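Local atomic coordinates of malyl-CoA lyase/beta-methylmalyl-CoA lyase (Methylobacterium extorquens, PDB entry 5UGR), a protein that belongs to the HpcH/HpaI aldolase/citrate lyase family, folds around a closed TIM-type barrel and binds magnesium. Residues 269-272 with 273-276; 12-15 with 16-19; 284-287 with 288-292. One frame throughout, in Å; residues are numbered along the deposited sequence. Where two conformers were deposited one is given.

Contact 1 of 3, residues 269-272 with 273-276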
loop_
_atom_site.group_PDB
_atom_site.type_symbol
_atom_site.label_atom_id
_atom_site.label_comp_id
_atom_site.label_asym_id
_atom_site.label_seq_id
_atom_site.Cartn_x
_atom_site.Cartn_y
_atom_site.Cartn_z
ATOM N N THR A 269 2.795 -24.346 30.681
ATOM C CA THR A 269 2.770 -23.640 31.959
ATOM C C THR A 269 3.992 -22.683 31.998
ATOM O O THR A 269 5.105 -23.114 31.781
ATOM C CB THR A 269 2.785 -24.670 33.063
ATOM O OG1 THR A 269 1.532 -25.370 33.034
ATOM C CG2 THR A 269 2.912 -23.991 34.443
ATOM N N PRO A 270 3.790 -21.392 32.320
ATOM C CA PRO A 270 4.979 -20.508 32.425
ATOM C C PRO A 270 5.885 -20.896 33.590
ATOM O O PRO A 270 5.397 -21.456 34.578
ATOM C CB PRO A 270 4.380 -19.111 32.630
ATOM C CG PRO A 270 2.973 -19.336 33.052
ATOM C CD PRO A 270 2.538 -20.665 32.520
ATOM N N SER A 271 7.198 -20.635 33.462
ATOM C CA SER A 271 8.131 -20.960 34.593
ATOM C C SER A 271 7.813 -20.087 35.778
ATOM O O SER A 271 7.270 -18.969 35.626
ATOM C CB SER A 271 9.594 -20.760 34.219
ATOM O OG SER A 271 9.927 -19.389 34.059
ATOM N N GLU A 272 8.154 -20.594 36.960
ATOM C CA GLU A 272 8.036 -19.818 38.194
ATOM C C GLU A 272 8.806 -18.499 38.091
ATOM O O GLU A 272 8.309 -17.433 38.521
ATOM C CB GLU A 272 8.477 -20.666 39.410
ATOM C CG GLU A 272 7.386 -21.655 39.843
ATOM C CD GLU A 272 7.715 -22.481 41.090
ATOM O OE1 GLU A 272 8.863 -22.407 41.590
ATOM O OE2 GLU A 272 6.805 -23.205 41.541
ATOM N N ALA A 273 9.962 -18.557 37.444
ATOM C CA ALA A 273 10.812 -17.428 37.311
ATOM C C ALA A 273 10.177 -16.353 36.412
ATOM O O ALA A 273 10.235 -15.168 36.730
ATOM C CB ALA A 273 12.166 -17.857 36.748
ATOM N N GLU A 274 9.552 -16.741 35.300
ATOM C CA GLU A 274 8.969 -15.718 34.438
ATOM C C GLU A 274 7.743 -15.071 35.073
ATOM O O GLU A 274 7.530 -13.862 34.878
ATOM C CB GLU A 274 8.746 -16.213 32.993
ATOM C CG GLU A 274 7.540 -17.005 32.724
ATOM C CD GLU A 274 7.638 -17.671 31.295
ATOM O OE1 GLU A 274 7.831 -18.925 31.216
ATOM O OE2 GLU A 274 7.547 -16.947 30.255
ATOM N N VAL A 275 6.992 -15.838 35.868
ATOM C CA VAL A 275 5.847 -15.285 36.590
ATOM C C VAL A 275 6.362 -14.326 37.666
ATOM O O VAL A 275 5.829 -13.231 37.814
ATOM C CB VAL A 275 4.948 -16.379 37.161
ATOM C CG1 VAL A 275 3.866 -15.852 38.094
ATOM C CG2 VAL A 275 4.274 -17.190 35.990
ATOM N N THR A 276 7.373 -14.755 38.434
ATOM C CA THR A 276 7.969 -13.867 39.431
ATOM C C THR A 276 8.471 -12.544 38.860
ATOM O O THR A 276 8.114 -11.467 39.409
ATOM C CB THR A 276 9.051 -14.603 40.214
ATOM O OG1 THR A 276 8.382 -15.632 40.960
ATOM C CG2 THR A 276 9.837 -13.640 41.138
#

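Contact 2 of 3, residues 12-15 with 16-19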
loop_
_atom_site.group_PDB
_atom_site.type_symbol
_atom_site.label_atom_id
_atom_site.label_comp_id
_atom_site.label_asym_id
_atom_site.label_seq_id
_atom_site.Cartn_x
_atom_site.Cartn_y
_atom_site.Cartn_z
ATOM N N ARG A 12 -6.365 -14.700 27.745
ATOM C CA ARG A 12 -6.880 -16.023 28.169
ATOM C C ARG A 12 -5.749 -16.996 28.315
ATOM O O ARG A 12 -4.742 -16.930 27.587
ATOM C CB ARG A 12 -7.844 -16.586 27.146
ATOM C CG ARG A 12 -8.968 -15.641 26.726
ATOM C CD ARG A 12 -9.985 -16.295 25.814
ATOM N NE ARG A 12 -10.844 -15.324 25.151
ATOM C CZ ARG A 12 -12.146 -15.154 25.358
ATOM N NH1 ARG A 12 -12.820 -15.775 26.354
ATOM N NH2 ARG A 12 -12.774 -14.314 24.590
ATOM N N LEU A 13 -5.973 -17.985 29.200
ATOM C CA LEU A 13 -5.092 -19.132 29.353
ATOM C C LEU A 13 -5.376 -20.102 28.212
ATOM O O LEU A 13 -6.513 -20.419 27.923
ATOM C CB LEU A 13 -5.332 -19.805 30.708
ATOM C CG LEU A 13 -4.464 -20.999 30.993
ATOM C CD1 LEU A 13 -3.022 -20.632 31.198
ATOM C CD2 LEU A 13 -4.942 -21.666 32.278
ATOM N N HIS A 14 -4.341 -20.483 27.486
ATOM C CA HIS A 14 -4.487 -21.187 26.220
ATOM C C HIS A 14 -3.345 -22.195 26.001
ATOM O O HIS A 14 -2.708 -22.229 24.948
ATOM C CB HIS A 14 -4.529 -20.117 25.126
ATOM C CG HIS A 14 -5.050 -20.570 23.823
ATOM N ND1 HIS A 14 -5.601 -19.685 22.913
ATOM C CD2 HIS A 14 -5.117 -21.786 23.252
ATOM C CE1 HIS A 14 -6.007 -20.353 21.856
ATOM N NE2 HIS A 14 -5.700 -21.621 22.030
ATOM N N ARG A 15 -3.066 -23.015 26.999
ATOM C CA ARG A 15 -2.004 -24.023 26.885
ATOM C C ARG A 15 -2.359 -25.201 25.974
ATOM O O ARG A 15 -1.509 -25.758 25.266
ATOM C CB ARG A 15 -1.629 -24.546 28.273
ATOM C CG ARG A 15 -1.146 -23.511 29.257
ATOM C CD ARG A 15 -1.146 -24.031 30.661
ATOM N NE ARG A 15 -2.456 -24.475 31.078
ATOM C CZ ARG A 15 -2.687 -25.252 32.134
ATOM N NH1 ARG A 15 -1.702 -25.671 32.927
ATOM N NH2 ARG A 15 -3.915 -25.607 32.423
ATOM N N SER A 16 -3.618 -25.616 26.074
ATOM C CA SER A 16 -4.157 -26.778 25.408
ATOM C C SER A 16 -5.428 -26.405 24.696
ATOM O O SER A 16 -6.293 -25.699 25.253
ATOM C CB SER A 16 -4.419 -27.904 26.430
ATOM O OG SER A 16 -5.212 -27.468 27.517
ATOM N N GLU A 17 -5.531 -26.864 23.438
ATOM C CA GLU A 17 -6.717 -26.566 22.606
ATOM C C GLU A 17 -7.212 -27.874 22.047
ATOM O O GLU A 17 -6.582 -28.461 21.144
ATOM C CB GLU A 17 -6.318 -25.572 21.521
ATOM C CG GLU A 17 -7.407 -25.239 20.516
ATOM C CD GLU A 17 -7.063 -24.073 19.584
ATOM O OE1 GLU A 17 -7.802 -23.842 18.572
ATOM O OE2 GLU A 17 -6.058 -23.370 19.880
ATOM N N LEU A 18 -8.352 -28.346 22.589
ATOM C CA LEU A 18 -8.876 -29.666 22.220
ATOM C C LEU A 18 -9.898 -29.528 21.107
ATOM O O LEU A 18 -10.855 -28.759 21.230
ATOM C CB LEU A 18 -9.536 -30.306 23.440
ATOM C CG LEU A 18 -10.222 -31.641 23.241
ATOM C CD1 LEU A 18 -9.181 -32.713 22.996
ATOM C CD2 LEU A 18 -11.056 -32.004 24.449
ATOM N N ALA A 19 -9.697 -30.312 20.046
ATOM C CA ALA A 19 -10.587 -30.413 18.920
ATOM C C ALA A 19 -11.603 -31.512 19.142
ATOM O O ALA A 19 -11.218 -32.650 19.393
ATOM C CB ALA A 19 -9.792 -30.742 17.688
#

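Contact 3 of 3, residues 284-287 with 288-292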
loop_
_atom_site.group_PDB
_atom_site.type_symbol
_atom_site.label_atom_id
_atom_site.label_comp_id
_atom_site.label_asym_id
_atom_site.label_seq_id
_atom_site.Cartn_x
_atom_site.Cartn_y
_atom_site.Cartn_z
ATOM N N ALA A 284 6.912 -2.941 40.712
ATOM C CA ALA A 284 7.708 -1.769 40.326
ATOM C C ALA A 284 6.853 -0.647 39.760
ATOM O O ALA A 284 7.141 0.554 39.950
ATOM C CB ALA A 284 8.773 -2.171 39.305
ATOM N N MET A 285 5.782 -1.015 39.055
ATOM C CA MET A 285 4.811 -0.015 38.579
ATOM C C MET A 285 4.152 0.683 39.753
ATOM O O MET A 285 3.980 1.907 39.744
ATOM C CB MET A 285 3.704 -0.662 37.751
ATOM C CG MET A 285 4.192 -1.243 36.461
ATOM S SD MET A 285 3.050 -2.452 35.804
ATOM C CE MET A 285 1.531 -1.516 35.667
ATOM N N GLU A 286 3.718 -0.103 40.741
ATOM C CA GLU A 286 3.104 0.474 41.936
ATOM C C GLU A 286 4.091 1.404 42.660
ATOM O O GLU A 286 3.739 2.492 43.103
ATOM C CB GLU A 286 2.654 -0.672 42.846
ATOM C CG GLU A 286 1.528 -0.270 43.730
ATOM C CD GLU A 286 0.952 -1.434 44.542
ATOM O OE1 GLU A 286 0.173 -2.243 43.998
ATOM O OE2 GLU A 286 1.311 -1.521 45.697
ATOM N N GLU A 287 5.340 0.983 42.738
ATOM C CA GLU A 287 6.417 1.798 43.334
ATOM C C GLU A 287 6.585 3.126 42.652
ATOM O O GLU A 287 6.733 4.188 43.325
ATOM C CB GLU A 287 7.742 1.037 43.401
ATOM C CG GLU A 287 8.963 1.843 43.912
ATOM C CD GLU A 287 10.269 1.010 43.940
ATOM O OE1 GLU A 287 10.212 -0.129 43.506
ATOM O OE2 GLU A 287 11.371 1.478 44.335
ATOM N N ALA A 288 6.595 3.088 41.314
ATOM C CA ALA A 288 6.724 4.342 40.564
ATOM C C ALA A 288 5.546 5.281 40.873
ATOM O O ALA A 288 5.746 6.469 41.050
ATOM C CB ALA A 288 6.792 4.064 39.099
ATOM N N ALA A 289 4.331 4.728 40.992
ATOM C CA ALA A 289 3.195 5.549 41.337
ATOM C C ALA A 289 3.329 6.116 42.763
ATOM O O ALA A 289 3.031 7.293 43.007
ATOM C CB ALA A 289 1.918 4.735 41.197
ATOM N N LYS A 290 3.823 5.321 43.702
ATOM C CA LYS A 290 4.035 5.818 45.091
ATOM C C LYS A 290 5.037 6.971 45.133
ATOM O O LYS A 290 4.937 7.857 45.973
ATOM C CB LYS A 290 4.533 4.712 46.010
ATOM C CG LYS A 290 3.445 3.687 46.448
ATOM C CD LYS A 290 4.024 2.724 47.485
ATOM C CE LYS A 290 3.003 1.815 48.139
ATOM N NZ LYS A 290 2.547 0.838 47.170
ATOM N N ALA A 291 6.020 6.926 44.250
ATOM C CA ALA A 291 7.076 7.916 44.266
ATOM C C ALA A 291 6.727 9.146 43.424
ATOM O O ALA A 291 7.446 10.140 43.466
ATOM C CB ALA A 291 8.375 7.283 43.814
ATOM N N GLY A 292 5.634 9.103 42.673
ATOM C CA GLY A 292 5.300 10.151 41.689
ATOM C C GLY A 292 6.140 10.201 40.419
ATOM O O GLY A 292 6.273 11.250 39.844
#

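Contact 1 of 3, residues 269-272 with 273-276
The carboxylate of Glu274 has Pro270 CB over one face, 3.8 Å from Glu274 CD, and takes the backbone N-H of Ser271 at its edge. That bond, Ser271 N to Glu274 OE1, is 2.9 Å long, uses the anti side of the oxygen and lies 17° out of the carboxylate plane. Glu274 can reach back because its CG sits between its own backbone N and carbonyl carbon (chi1 82°), with the chain extended from there. Ser271 answers in the other direction: its OG, also set between N and carbonyl carbon, accepts from Glu274 N at 2.9 Å. The two reciprocal bonds make a capping box, with Ser271 as the N-cap of helix 272-291. Beyond it, Val275 N bonds to Ser271 O at 3.2 Å and Thr276 N to Glu272 O at 2.8 Å, the first regular turn. On the apolar side Val275 CG2 rests 3.9 Å from Pro270 CG, and helix 305-322 adds Leu314 and Ala318 beside them. The bonds thus tie the preceding loop to the helix start, where the helix end would probably stabilise the negative charge of Glu274.

Contact 2 of 3, residues 12-15 with 16-19
Between His14 and Glu17 the chain turns through His14 and Arg15, the latter with helix-like angles, then runs extended from Ser16 into strand 16-21. The turn brings the side chains of His14 and Glu17 together on one side. His14 NE2 donates to Glu17 OE2 at 2.8 Å with an N-H...O angle of 166°. The oxygen lies nearly in the imidazole plane, at the ring edge, but the donor reaches it from above the carboxylate, 47° out of that plane. Glu17 makes this approach with CG anti to the backbone N (chi1 176°) and the rest of its chain extended; its OE1 lies close to Glu136 OE2, a like-charge neighbour. His14 ND1 is hydrogen-bonded to Arg223 NE, so both nitrogens hold the ring's rotation. Arg15 and Ser16 turn to other partners, the guanidinium to Asp37 in a salt bridge and the hydroxyl to Asn265 and Asp37 N. Ser16 N is buried at the bend with no partner in the model. Both His14 and Glu17 touch Val38 and Ile225 of neighbouring strands. Backbone bonds to strands 38-42 and 252-255 set 16-21 in place as the first strand of a TIM barrel, the His-carboxylate pair lying at its start.

Contact 3 of 3, residues 284-287 with 288-292
Glu286 and Lys290, one helical turn apart, are joined twice, by their side chains and by their backbones. Glu286 OE2 forms a salt bridge with Lys290 NZ at 3.0 Å. Glu286 sends its extended chain out with CG anti to the backbone N (chi1 -154°), and the lysine chain bends at its last torsion (chi4 71°) to bring the ammonium across to it. Both residues also touch a crystal neighbour, which may influence their pose. Beneath them Lys290 N donates to Glu286 O at 2.9 Å. The other amides follow the same i to i+4 rule: Ala288 N is taken by Ala284 O at 2.9 Å and Ala289 N by Met285 O at 3.1 Å. Toward the end the pattern changes. Ala291 N still reaches Glu287 O at 3.0 Å, but through a bent bond of 140°, and it has a second, weak bond to Ala288 O. Gly292 N turns back to Ala289 O at 3.2 Å, while Gly292 O accepts from Lys128 NZ of a third subunit. On the face toward strand 296-298, Ala284, Met285 and Ala288 pack on Val296. With its positive phi, Gly292 closes helix 272-291 in a Schellman motif, the C-terminal stop from which the chain turns toward that strand.

In the fold
Contact 2 is the buried member, centred about 7 Å from the middle of the chain in the barrel itself, whereas contact 1 is on the surface and contact 3, partly buried, lies farthest out. Contacts 1 and 3 share helix 272-291: contact 1 begins it with a capping box, contact 3 ends it at a glycine, their nearest atoms about 9 Å apart. Their charged side chains are largely exposed; in the core most side-chain polar groups are enclosed and paired, though Ser16 N has no partner in the model. Contacts 1 and 2 meet through a probable hydrogen bond between Thr269 OG1 and Arg15 NH1, which links the helical extension to the first barrel strand's approach. Contact 3 touches neither.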